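Local structure of 2,5-dihydroxypyridine 5,6-dioxygenase (Pseudomonas putida KT2440, 7CUP) at residues Glu23-Ala28 / Gly116-Leu121; Glu45-Gln48 / Lys53-Ala56; His64-Gly69 / Met252-Asp257; Ile215-Lys220 / Asp291-Tyr296. The protein catalyses the iron(II)-dependent cleavage of the 2,5-dihydroxypyridine ring by dioxygen between carbons 5 and 6, giving N-formylmaleamate in aerobic nicotinate degradation. All coordinates share one frame; numbering follows the deposited sequence.

Contact 1: residues Glu23-Ala28 / Gly116-Leu121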
loop_
_atom_site.group_PDB
_atom_site.type_symbol
_atom_site.label_atom_id
_atom_site.label_comp_id
_atom_site.label_asym_id
_atom_site.label_seq_id
_atom_site.Cartn_x
_atom_site.Cartn_y
_atom_site.Cartn_z
ATOM N N GLU A 23 -26.474 -20.082 -4.057
ATOM C CA GLU A 23 -27.233 -18.973 -3.439
ATOM C C GLU A 23 -27.808 -19.420 -2.095
ATOM O O GLU A 23 -28.252 -18.557 -1.377
ATOM C CB GLU A 23 -28.324 -18.459 -4.387
ATOM C CG GLU A 23 -29.533 -19.367 -4.507
ATOM C CD GLU A 23 -29.339 -20.630 -5.335
ATOM O OE1 GLU A 23 -28.376 -20.687 -6.146
ATOM O OE2 GLU A 23 -30.152 -21.566 -5.174
ATOM N N THR A 24 -27.840 -20.700 -1.737
ATOM C CA THR A 24 -28.422 -21.080 -0.414
ATOM C C THR A 24 -27.322 -20.976 0.658
ATOM O O THR A 24 -27.605 -21.124 1.869
ATOM C CB THR A 24 -29.056 -22.470 -0.506
ATOM O OG1 THR A 24 -28.011 -23.432 -0.679
ATOM C CG2 THR A 24 -29.992 -22.568 -1.684
ATOM N N GLN A 25 -26.083 -20.745 0.240
ATOM C CA GLN A 25 -24.937 -21.047 1.118
ATOM C C GLN A 25 -24.298 -19.753 1.636
ATOM O O GLN A 25 -24.344 -18.710 0.959
ATOM C CB GLN A 25 -23.944 -21.912 0.375
ATOM C CG GLN A 25 -24.490 -23.238 -0.117
ATOM C CD GLN A 25 -24.606 -24.224 1.003
ATOM O OE1 GLN A 25 -23.609 -24.812 1.444
ATOM N NE2 GLN A 25 -25.832 -24.391 1.476
ATOM N N SER A 26 -23.674 -19.854 2.805
ATOM C CA SER A 26 -22.833 -18.790 3.400
ATOM C C SER A 26 -21.378 -19.249 3.430
ATOM O O SER A 26 -21.085 -20.396 3.838
ATOM C CB SER A 26 -23.339 -18.420 4.746
ATOM O OG SER A 26 -24.558 -17.715 4.591
ATOM N N VAL A 27 -20.501 -18.386 2.962
ATOM C CA VAL A 27 -19.035 -18.641 2.934
ATOM C C VAL A 27 -18.350 -17.640 3.866
ATOM O O VAL A 27 -18.571 -16.415 3.712
ATOM C CB VAL A 27 -18.495 -18.515 1.505
ATOM C CG1 VAL A 27 -16.982 -18.682 1.487
ATOM C CG2 VAL A 27 -19.178 -19.489 0.555
ATOM N N ALA A 28 -17.514 -18.133 4.766
ATOM C CA ALA A 28 -16.564 -17.324 5.548
ATOM C C ALA A 28 -15.162 -17.560 4.990
ATOM O O ALA A 28 -14.740 -18.732 4.864
ATOM C CB ALA A 28 -16.669 -17.690 7.005
ATOM N N GLY A 116 -21.469 -29.482 11.014
ATOM C CA GLY A 116 -21.918 -29.559 9.609
ATOM C C GLY A 116 -21.174 -28.601 8.671
ATOM O O GLY A 116 -21.149 -28.846 7.439
ATOM N N THR A 117 -20.561 -27.550 9.213
ATOM C CA THR A 117 -19.696 -26.633 8.437
ATOM C C THR A 117 -18.606 -27.427 7.711
ATOM O O THR A 117 -18.064 -28.349 8.298
ATOM C CB THR A 117 -19.103 -25.539 9.327
ATOM O OG1 THR A 117 -20.199 -24.798 9.867
ATOM C CG2 THR A 117 -18.147 -24.646 8.566
ATOM N N ARG A 118 -18.351 -27.083 6.451
ATOM C CA ARG A 118 -17.276 -27.642 5.588
ATOM C C ARG A 118 -16.071 -26.680 5.562
ATOM O O ARG A 118 -16.259 -25.459 5.636
ATOM C CB ARG A 118 -17.751 -27.835 4.146
ATOM C CG ARG A 118 -19.206 -28.225 4.025
ATOM C CD ARG A 118 -19.610 -28.671 2.651
ATOM N NE ARG A 118 -19.844 -27.653 1.626
ATOM C CZ ARG A 118 -20.880 -26.815 1.569
ATOM N NH1 ARG A 118 -21.757 -26.739 2.565
ATOM N NH2 ARG A 118 -21.011 -26.019 0.524
ATOM N N ILE A 119 -14.856 -27.210 5.431
ATOM C CA ILE A 119 -13.635 -26.360 5.448
ATOM C C ILE A 119 -12.765 -26.735 4.258
ATOM O O ILE A 119 -12.368 -27.934 4.164
ATOM C CB ILE A 119 -12.861 -26.476 6.764
ATOM C CG1 ILE A 119 -13.758 -26.181 7.977
ATOM C CG2 ILE A 119 -11.629 -25.580 6.675
ATOM C CD1 ILE A 119 -13.058 -26.307 9.345
ATOM N N LEU A 120 -12.469 -25.741 3.410
ATOM C CA LEU A 120 -11.495 -25.878 2.293
ATOM C C LEU A 120 -10.228 -25.091 2.642
ATOM O O LEU A 120 -10.308 -23.888 2.782
ATOM C CB LEU A 120 -12.113 -25.352 0.998
ATOM C CG LEU A 120 -11.215 -25.500 -0.228
ATOM C CD1 LEU A 120 -10.917 -26.963 -0.505
ATOM C CD2 LEU A 120 -11.848 -24.849 -1.432
ATOM N N LEU A 121 -9.097 -25.772 2.793
ATOM C CA LEU A 121 -7.782 -25.120 2.993
ATOM C C LEU A 121 -7.252 -24.713 1.616
ATOM O O LEU A 121 -7.389 -25.511 0.662
ATOM C CB LEU A 121 -6.834 -26.071 3.722
ATOM C CG LEU A 121 -5.424 -25.524 3.899
ATOM C CD1 LEU A 121 -5.410 -24.320 4.821
ATOM C CD2 LEU A 121 -4.475 -26.606 4.388
#
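Gln25 and Arg118 meet through a forked hydrogen bond: the two terminal nitrogens of the guanidinium close end-on upon a single oxygen, Gln25 OE1. The Arg118 NH1 to Gln25 OE1 bond is 2.9 Å long and leaves the amide nearly along the C=O axis; the one from Arg118 NH2 to the same OE1 is 3.0 Å, with its donor tilted from the carbonyl plane. OE1 lies in the guanidinium plane, at its edge, and the two flat groups are only 26° from coplanar. A sharp bend of the arginine chain at chi3 (-78°) turns the guanidinium toward the glutamine.

Gln25 leads into strand 26-31 and Arg118 opens strand 118-121 of the five-stranded parallel sheet, with strand 96-99 between them. The bond thus reaches past strand 96-99 at the end of the sheet where the strands begin.

Secondary hydrogen bonds fix both ends. Gln25 NE2 donates to Thr24 OG1 at 3.2 Å, which sets the amide's rotation and leaves OE1 toward the arginine. Beyond the pair, Arg118 NH2 also reaches the backbone O of Ser19, and Arg118 NE that of Ala181.

Contact 2: residues Glu45-Gln48 / Lys53-Ala56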
loop_
_atom_site.group_PDB
_atom_site.type_symbol
_atom_site.label_atom_id
_atom_site.label_comp_id
_atom_site.label_asym_id
_atom_site.label_seq_id
_atom_site.Cartn_x
_atom_site.Cartn_y
_atom_site.Cartn_z
ATOM N N GLU A 45 -14.714 -12.667 -3.997
ATOM C CA GLU A 45 -15.302 -12.313 -5.319
ATOM C C GLU A 45 -16.021 -13.538 -5.880
ATOM O O GLU A 45 -17.177 -13.410 -6.219
ATOM C CB GLU A 45 -14.256 -11.752 -6.283
ATOM C CG GLU A 45 -13.879 -10.308 -5.972
ATOM C CD GLU A 45 -15.067 -9.419 -5.588
ATOM O OE1 GLU A 45 -15.196 -9.021 -4.377
ATOM O OE2 GLU A 45 -15.886 -9.137 -6.500
ATOM N N ALA A 46 -15.393 -14.708 -5.889
ATOM C CA ALA A 46 -15.983 -15.940 -6.447
ATOM C C ALA A 46 -17.249 -16.347 -5.665
ATOM O O ALA A 46 -18.297 -16.673 -6.301
ATOM C CB ALA A 46 -14.964 -17.042 -6.451
ATOM N N ALA A 47 -17.200 -16.346 -4.338
ATOM C CA ALA A 47 -18.375 -16.692 -3.501
ATOM C C ALA A 47 -19.548 -15.768 -3.827
ATOM O O ALA A 47 -20.698 -16.289 -3.979
ATOM C CB ALA A 47 -18.015 -16.648 -2.051
ATOM N N GLN A 48 -19.296 -14.465 -3.989
ATOM C CA GLN A 48 -20.353 -13.502 -4.418
ATOM C C GLN A 48 -20.825 -13.794 -5.861
ATOM O O GLN A 48 -22.042 -13.741 -6.094
ATOM C CB GLN A 48 -19.850 -12.078 -4.230
ATOM C CG GLN A 48 -19.686 -11.729 -2.777
ATOM C CD GLN A 48 -19.265 -10.296 -2.568
ATOM O OE1 GLN A 48 -20.103 -9.413 -2.415
ATOM N NE2 GLN A 48 -17.968 -10.078 -2.489
ATOM N N LYS A 53 -23.904 -15.728 0.280
ATOM C CA LYS A 53 -23.568 -14.700 1.295
ATOM C C LYS A 53 -22.100 -14.924 1.694
ATOM O O LYS A 53 -21.695 -16.090 1.807
ATOM C CB LYS A 53 -24.544 -14.824 2.461
ATOM C CG LYS A 53 -26.003 -14.588 2.081
ATOM C CD LYS A 53 -26.200 -13.146 1.627
ATOM C CE LYS A 53 -27.543 -12.903 0.974
ATOM N NZ LYS A 53 -27.848 -11.451 0.963
ATOM N N VAL A 54 -21.321 -13.859 1.823
ATOM C CA VAL A 54 -19.876 -13.951 2.178
ATOM C C VAL A 54 -19.521 -12.943 3.263
ATOM O O VAL A 54 -20.094 -11.864 3.327
ATOM C CB VAL A 54 -18.972 -13.772 0.949
ATOM C CG1 VAL A 54 -19.475 -14.618 -0.195
ATOM C CG2 VAL A 54 -18.851 -12.320 0.509
ATOM N N TYR A 55 -18.540 -13.306 4.082
ATOM C CA TYR A 55 -17.853 -12.380 5.002
ATOM C C TYR A 55 -16.455 -12.948 5.219
ATOM O O TYR A 55 -16.268 -14.178 5.012
ATOM C CB TYR A 55 -18.626 -12.218 6.316
ATOM C CG TYR A 55 -18.923 -13.492 7.069
ATOM C CD1 TYR A 55 -19.948 -14.336 6.666
ATOM C CD2 TYR A 55 -18.190 -13.869 8.182
ATOM C CE1 TYR A 55 -20.234 -15.508 7.355
ATOM C CE2 TYR A 55 -18.448 -15.051 8.878
ATOM C CZ TYR A 55 -19.477 -15.874 8.457
ATOM O OH TYR A 55 -19.791 -17.005 9.140
ATOM N N ALA A 56 -15.516 -12.079 5.579
ATOM C CA ALA A 56 -14.145 -12.457 5.993
ATOM C C ALA A 56 -14.051 -12.403 7.518
ATOM O O ALA A 56 -14.704 -11.554 8.177
ATOM C CB ALA A 56 -13.120 -11.563 5.322
#
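Ala47 and Gln48, on successive positions of helix 37-49, meet one valine of the strand that follows, Val54. Ala47 comes first along the helix. Its methyl points toward the strand and faces Val54 CG1; the modelled separation is too short to be trusted, so only the apolar nature of the pairing should be read from it. The backbones are also nearest here, with Ala47 CA 6.5 Å from Val54 CA.

Gln48 follows and lays the length of its side chain against the other methyl, Val54 CG2. The chain is extended beyond CG (chi2 -177°) and crosses the valine at about a right angle. Gln48 CG touches most closely, 3.4 Å from Val54 CG2, and the amide group also lies along that methyl, with Gln48 CD 3.7 Å and Gln48 NE2 3.8 Å from CG2. Val54 CG2 is thus given to the glutamine, while CG1 faces the alanine and also nears Gln48 CG. The amide makes a weak hydrogen bond from NE2 back to Met44 O, one turn earlier in the helix. Replacing Gln48 by an alanine would probably leave Val54 CG2 without the methylene that covers it and open a gap beside the strand.

The contact belongs to the beta-alpha-beta crossover formed by strand 26-31, helix 37-49 and strand 53-58, with the helix packed on the sheet. Ala47 also touches Val27 of the adjoining strand and Leu16 of helix 5-18. At the outer side, Gln48 and Val54 both pack on Pro60 of a second subunit, where Ala56 continues the sheet by antiparallel pairing.

Contact 3: residues His64-Gly69 / Met252-Asp257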
loop_
_atom_site.group_PDB
_atom_site.type_symbol
_atom_site.label_atom_id
_atom_site.label_comp_id
_atom_site.label_asym_id
_atom_site.label_seq_id
_atom_site.Cartn_x
_atom_site.Cartn_y
_atom_site.Cartn_z
ATOM N N HIS A 64 4.097 -19.797 17.912
ATOM C CA HIS A 64 4.830 -20.821 18.688
ATOM C C HIS A 64 6.266 -20.336 18.885
ATOM O O HIS A 64 7.065 -20.352 17.946
ATOM C CB HIS A 64 4.677 -22.135 17.931
ATOM C CG HIS A 64 3.261 -22.580 17.804
ATOM N ND1 HIS A 64 2.551 -22.436 16.622
ATOM C CD2 HIS A 64 2.424 -23.157 18.695
ATOM C CE1 HIS A 64 1.348 -22.948 16.775
ATOM N NE2 HIS A 64 1.243 -23.385 18.044
ATOM N N PRO A 65 6.631 -19.824 20.081
ATOM C CA PRO A 65 7.954 -19.230 20.281
ATOM C C PRO A 65 9.118 -20.171 19.926
ATOM O O PRO A 65 10.130 -19.673 19.453
ATOM C CB PRO A 65 8.035 -18.880 21.773
ATOM C CG PRO A 65 6.718 -19.270 22.391
ATOM C CD PRO A 65 5.797 -19.753 21.283
ATOM N N THR A 66 8.951 -21.487 20.102
ATOM C CA THR A 66 10.047 -22.472 19.914
ATOM C C THR A 66 10.065 -23.023 18.484
ATOM O O THR A 66 11.063 -23.696 18.124
ATOM C CB THR A 66 9.959 -23.575 20.967
ATOM O OG1 THR A 66 8.769 -24.318 20.711
ATOM C CG2 THR A 66 9.956 -23.016 22.375
ATOM N N ALA A 67 9.039 -22.737 17.679
ATOM C CA ALA A 67 8.966 -23.266 16.296
ATOM C C ALA A 67 10.089 -22.634 15.475
ATOM O O ALA A 67 10.355 -21.439 15.658
ATOM C CB ALA A 67 7.606 -22.998 15.681
ATOM N N MET A 68 10.700 -23.403 14.576
ATOM C CA MET A 68 11.705 -22.863 13.631
ATOM C C MET A 68 11.153 -22.883 12.192
ATOM O O MET A 68 10.486 -23.860 11.821
ATOM C CB MET A 68 13.021 -23.649 13.731
ATOM C CG MET A 68 13.647 -23.588 15.121
ATOM S SD MET A 68 15.250 -24.414 15.168
ATOM C CE MET A 68 14.727 -26.123 15.164
ATOM N N GLY A 69 11.491 -21.842 11.417
ATOM C CA GLY A 69 11.115 -21.663 10.003
ATOM C C GLY A 69 9.683 -21.203 9.897
ATOM O O GLY A 69 9.042 -21.115 10.919
ATOM N N MET A 252 14.825 -33.508 15.768
ATOM C CA MET A 252 13.859 -34.272 16.589
ATOM C C MET A 252 14.200 -34.157 18.084
ATOM O O MET A 252 13.246 -34.013 18.871
ATOM C CB MET A 252 13.811 -35.723 16.126
ATOM C CG MET A 252 13.310 -35.827 14.714
ATOM S SD MET A 252 12.903 -37.454 14.128
ATOM C CE MET A 252 11.300 -37.678 14.900
ATOM N N LYS A 253 15.470 -34.150 18.495
ATOM C CA LYS A 253 15.784 -34.123 19.949
ATOM C C LYS A 253 15.534 -32.707 20.494
ATOM O O LYS A 253 15.323 -32.574 21.702
ATOM C CB LYS A 253 17.189 -34.663 20.256
ATOM C CG LYS A 253 18.371 -33.827 19.793
ATOM C CD LYS A 253 18.641 -32.534 20.590
ATOM C CE LYS A 253 19.484 -31.516 19.831
ATOM N NZ LYS A 253 18.846 -30.179 19.733
ATOM N N TYR A 254 15.504 -31.691 19.628
ATOM C CA TYR A 254 15.264 -30.278 19.998
ATOM C C TYR A 254 14.021 -30.173 20.874
ATOM O O TYR A 254 13.971 -29.361 21.819
ATOM C CB TYR A 254 15.078 -29.429 18.741
ATOM C CG TYR A 254 14.561 -28.031 18.962
ATOM C CD1 TYR A 254 15.313 -27.088 19.612
ATOM C CD2 TYR A 254 13.303 -27.661 18.514
ATOM C CE1 TYR A 254 14.851 -25.792 19.793
ATOM C CE2 TYR A 254 12.830 -26.372 18.662
ATOM C CZ TYR A 254 13.604 -25.434 19.314
ATOM O OH TYR A 254 13.141 -24.161 19.460
ATOM N N PHE A 255 13.027 -30.980 20.574
ATOM C CA PHE A 255 11.685 -30.871 21.196
ATOM C C PHE A 255 11.695 -31.560 22.558
ATOM O O PHE A 255 10.734 -31.401 23.272
ATOM C CB PHE A 255 10.635 -31.486 20.271
ATOM C CG PHE A 255 10.481 -30.709 18.990
ATOM C CD1 PHE A 255 9.589 -29.649 18.913
ATOM C CD2 PHE A 255 11.257 -31.010 17.881
ATOM C CE1 PHE A 255 9.451 -28.937 17.730
ATOM C CE2 PHE A 255 11.121 -30.284 16.701
ATOM C CZ PHE A 255 10.231 -29.237 16.633
ATOM N N ASN A 256 12.752 -32.297 22.881
ATOM C CA ASN A 256 12.924 -32.984 24.184
ATOM C C ASN A 256 11.607 -33.661 24.573
ATOM O O ASN A 256 11.024 -33.290 25.603
ATOM C CB ASN A 256 13.421 -32.051 25.292
ATOM C CG ASN A 256 13.780 -32.845 26.535
ATOM O OD1 ASN A 256 13.477 -32.440 27.654
ATOM N ND2 ASN A 256 14.397 -34.000 26.344
ATOM N N ASP A 257 11.165 -34.613 23.756
ATOM C CA ASP A 257 9.867 -35.306 23.915
ATOM C C ASP A 257 9.933 -36.614 23.149
ATOM O O ASP A 257 10.128 -36.609 21.939
ATOM C CB ASP A 257 8.703 -34.464 23.403
ATOM C CG ASP A 257 7.326 -35.049 23.695
ATOM O OD1 ASP A 257 7.253 -36.195 24.213
ATOM O OD2 ASP A 257 6.324 -34.356 23.370
#
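Tyr254 OH donates a short hydrogen bond of 2.5 Å to the backbone oxygen of Thr66. The hydroxyl approaches in the carbonyl plane, on a lone pair, with a C=O...O angle of 127°, and the oxygen it reaches lies at the edge of the tyrosine ring. Beside this bond the threonine side chain adds a looser touch, Thr66 CB standing 3.6 Å from Tyr254 OH.

Two residues on, Met68 covers one face of the same ring. Its terminal methyl makes a CH-pi contact, with Met68 CE 4.1 Å from the centroid of the Tyr254 ring and close to the ring normal. The sulfur hangs farther out over that face: Met68 SD is 4.8 Å from the centroid, a Met-aromatic contact. The bend at the end of the methionine chain, chi3 -76°, puts CE rather than SD against the ring. On the tyrosine side CG is anti to the backbone N (chi1 168°), which carries the ring across to the loop. Losing the ring to an alanine would probably leave the Thr66 carbonyl without its hydroxyl partner and Met68 CE without the face it rests on.

The type I turn from His64 to Ala67 presents the Thr66 carbonyl, and Tyr254 lies in a second type I turn, from Lys253 to Asn256, close after helix 243-253. The contact thus joins that region to the long loop between strand 53-58 and helix 85-92, while Gln275 of the fourth subunit packs on Met68 and Tyr254.

Contact 4: residues Ile215-Lys220 / Asp291-Tyr296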
loop_
_atom_site.group_PDB
_atom_site.type_symbol
_atom_site.label_atom_id
_atom_site.label_comp_id
_atom_site.label_asym_id
_atom_site.label_seq_id
_atom_site.Cartn_x
_atom_site.Cartn_y
_atom_site.Cartn_z
ATOM N N ILE A 215 12.390 -37.349 0.393
ATOM C CA ILE A 215 12.153 -35.961 0.888
ATOM C C ILE A 215 11.763 -35.989 2.366
ATOM O O ILE A 215 10.981 -36.868 2.771
ATOM C CB ILE A 215 11.093 -35.277 -0.003
ATOM C CG1 ILE A 215 11.587 -35.202 -1.448
ATOM C CG2 ILE A 215 10.710 -33.907 0.539
ATOM C CD1 ILE A 215 10.630 -34.521 -2.409
ATOM N N ILE A 216 12.225 -34.997 3.116
ATOM C CA ILE A 216 11.664 -34.681 4.452
ATOM C C ILE A 216 11.001 -33.303 4.418
ATOM O O ILE A 216 11.667 -32.354 4.009
ATOM C CB ILE A 216 12.718 -34.782 5.557
ATOM C CG1 ILE A 216 13.422 -36.137 5.518
ATOM C CG2 ILE A 216 12.031 -34.522 6.880
ATOM C CD1 ILE A 216 14.593 -36.215 6.415
ATOM N N LEU A 217 9.729 -33.237 4.836
ATOM C CA LEU A 217 8.994 -31.977 5.081
ATOM C C LEU A 217 8.875 -31.798 6.594
ATOM O O LEU A 217 8.556 -32.760 7.273
ATOM C CB LEU A 217 7.633 -32.110 4.392
ATOM C CG LEU A 217 7.672 -32.463 2.908
ATOM C CD1 LEU A 217 6.276 -32.620 2.368
ATOM C CD2 LEU A 217 8.417 -31.404 2.105
ATOM N N PRO A 218 9.094 -30.603 7.185
ATOM C CA PRO A 218 9.303 -29.345 6.443
ATOM C C PRO A 218 10.727 -28.928 6.021
ATOM O O PRO A 218 10.871 -27.790 5.646
ATOM C CB PRO A 218 8.814 -28.297 7.459
ATOM C CG PRO A 218 9.236 -28.875 8.783
ATOM C CD PRO A 218 9.062 -30.380 8.645
ATOM N N PHE A 219 11.721 -29.818 6.013
ATOM C CA PHE A 219 13.103 -29.448 5.616
ATOM C C PHE A 219 13.118 -29.093 4.123
ATOM O O PHE A 219 13.934 -28.271 3.717
ATOM C CB PHE A 219 14.140 -30.542 5.892
ATOM C CG PHE A 219 14.190 -31.112 7.293
ATOM C CD1 PHE A 219 13.593 -30.470 8.362
ATOM C CD2 PHE A 219 14.833 -32.321 7.532
ATOM C CE1 PHE A 219 13.639 -31.021 9.636
ATOM C CE2 PHE A 219 14.892 -32.864 8.811
ATOM C CZ PHE A 219 14.262 -32.226 9.854
ATOM N N LYS A 220 12.285 -29.743 3.322
ATOM C CA LYS A 220 12.213 -29.528 1.853
ATOM C C LYS A 220 13.588 -29.747 1.205
ATOM O O LYS A 220 13.991 -28.913 0.393
ATOM C CB LYS A 220 11.648 -28.138 1.563
ATOM C CG LYS A 220 10.236 -27.943 2.078
ATOM C CD LYS A 220 9.828 -26.520 2.275
ATOM C CE LYS A 220 8.364 -26.427 2.587
ATOM N NZ LYS A 220 8.082 -25.259 3.442
ATOM N N ASP A 291 3.081 -30.957 -3.633
ATOM C CA ASP A 291 3.633 -31.824 -4.702
ATOM C C ASP A 291 4.307 -33.052 -4.074
ATOM O O ASP A 291 4.094 -34.163 -4.574
ATOM C CB ASP A 291 4.609 -31.044 -5.570
ATOM C CG ASP A 291 3.944 -30.238 -6.660
ATOM O OD1 ASP A 291 3.631 -30.837 -7.720
ATOM O OD2 ASP A 291 3.758 -29.022 -6.464
ATOM N N ALA A 292 5.126 -32.842 -3.033
ATOM C CA ALA A 292 5.900 -33.889 -2.350
ATOM C C ALA A 292 4.924 -34.820 -1.639
ATOM O O ALA A 292 5.176 -36.021 -1.640
ATOM C CB ALA A 292 6.887 -33.267 -1.381
ATOM N N ARG A 293 3.852 -34.294 -1.034
ATOM C CA ARG A 293 2.907 -35.168 -0.289
ATOM C C ARG A 293 2.080 -36.007 -1.272
ATOM O O ARG A 293 1.696 -37.131 -0.898
ATOM C CB ARG A 293 1.989 -34.371 0.639
ATOM C CG ARG A 293 2.705 -33.646 1.767
ATOM C CD ARG A 293 1.752 -32.934 2.680
ATOM N NE ARG A 293 2.502 -32.412 3.808
ATOM C CZ ARG A 293 3.241 -31.306 3.797
ATOM N NH1 ARG A 293 3.323 -30.571 2.693
ATOM N NH2 ARG A 293 3.891 -30.931 4.897
ATOM N N ALA A 294 1.708 -35.458 -2.427
ATOM C CA ALA A 294 0.587 -35.988 -3.235
ATOM C C ALA A 294 1.059 -36.776 -4.464
ATOM O O ALA A 294 0.195 -37.425 -5.052
ATOM C CB ALA A 294 -0.389 -34.901 -3.641
ATOM N N PHE A 295 2.316 -36.722 -4.880
ATOM C CA PHE A 295 2.683 -37.222 -6.227
ATOM C C PHE A 295 2.270 -38.704 -6.357
ATOM O O PHE A 295 2.410 -39.508 -5.407
ATOM C CB PHE A 295 4.140 -36.924 -6.562
ATOM C CG PHE A 295 5.222 -37.660 -5.792
ATOM C CD1 PHE A 295 5.746 -38.850 -6.270
ATOM C CD2 PHE A 295 5.829 -37.092 -4.674
ATOM C CE1 PHE A 295 6.805 -39.471 -5.625
ATOM C CE2 PHE A 295 6.880 -37.726 -4.024
ATOM C CZ PHE A 295 7.359 -38.924 -4.490
ATOM N N TYR A 296 1.744 -39.045 -7.526
ATOM C CA TYR A 296 1.205 -40.378 -7.886
ATOM C C TYR A 296 2.209 -41.482 -7.509
ATOM O O TYR A 296 3.345 -41.472 -8.008
ATOM C CB TYR A 296 0.909 -40.358 -9.385
ATOM C CG TYR A 296 0.078 -41.496 -9.932
ATOM C CD1 TYR A 296 -1.300 -41.507 -9.783
ATOM C CD2 TYR A 296 0.649 -42.504 -10.691
ATOM C CE1 TYR A 296 -2.088 -42.508 -10.336
ATOM C CE2 TYR A 296 -0.125 -43.506 -11.262
ATOM C CZ TYR A 296 -1.496 -43.514 -11.074
ATOM O OH TYR A 296 -2.276 -44.495 -11.605
#
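Leu217 CD1 rests over the centre of one face of the Arg293 guanidinium, 3.5 Å above its plane, with Arg293 CZ 3.6 Å away. The same methyl also touches the aliphatic part of that side chain, Leu217 CD1 to Arg293 CG being 3.8 Å, so it fills the angle between the arginine's stem and its flat head. The arginine is extended from CG to NE (chi2 -177°, chi3 173°), which lets the head reach past the helix to the leucine.

Ala292, one residue earlier, completes the apolar side. Its methyl receives two branches: Leu217 CD1 at 3.9 Å from Ala292 CB, and Ile215 CD1 at 4.1 Å from that same CB. Ile215 and Leu217, two apart on the extended backbone, both point to the helix, while Pro218, after a cis peptide bond, points away from it.

Polar bonds at the guanidinium hold the head under the leucine. Arg293 NE forms a salt bridge with Asp320 OD2, and Arg293 NH1 donates to the backbone O of Met288. The backbone of Leu217 is itself hydrogen-bonded to Asp320, so the leucine and the carboxylate-bearing residue are tied to one another.

Asp320 is a ligand of the active-site iron, together with His265, Ser302 and His318, and the Arg293 side chain lies about 6 Å from the metal at its nearest atoms. This is consistent with a second-shell arginine that helps to hold a metal-bound carboxylate in place at a non-heme iron centre.

How the contacts relate
From the N terminus, contact 1 opens at 23-28, and contact 2, between 45-48 and 53-56, closes a short loop nested inside it. Contact 1 then closes at 116-121. The two touch through the neighbouring strands 26-31 and 53-58, and both serve the parallel sheet. Contact 3 starts at 64-69, within the span of contact 1, but closes only at 252-257, so these two cross; it links the N-terminal half of the chain to the C-terminal half. Contact 4, from 215-220 to 291-296, crosses contact 3 in turn and ties helix 290-294 to the short strand 215-216 and the turn after it, beside the iron site, its centre about 20 Å from that of contact 3.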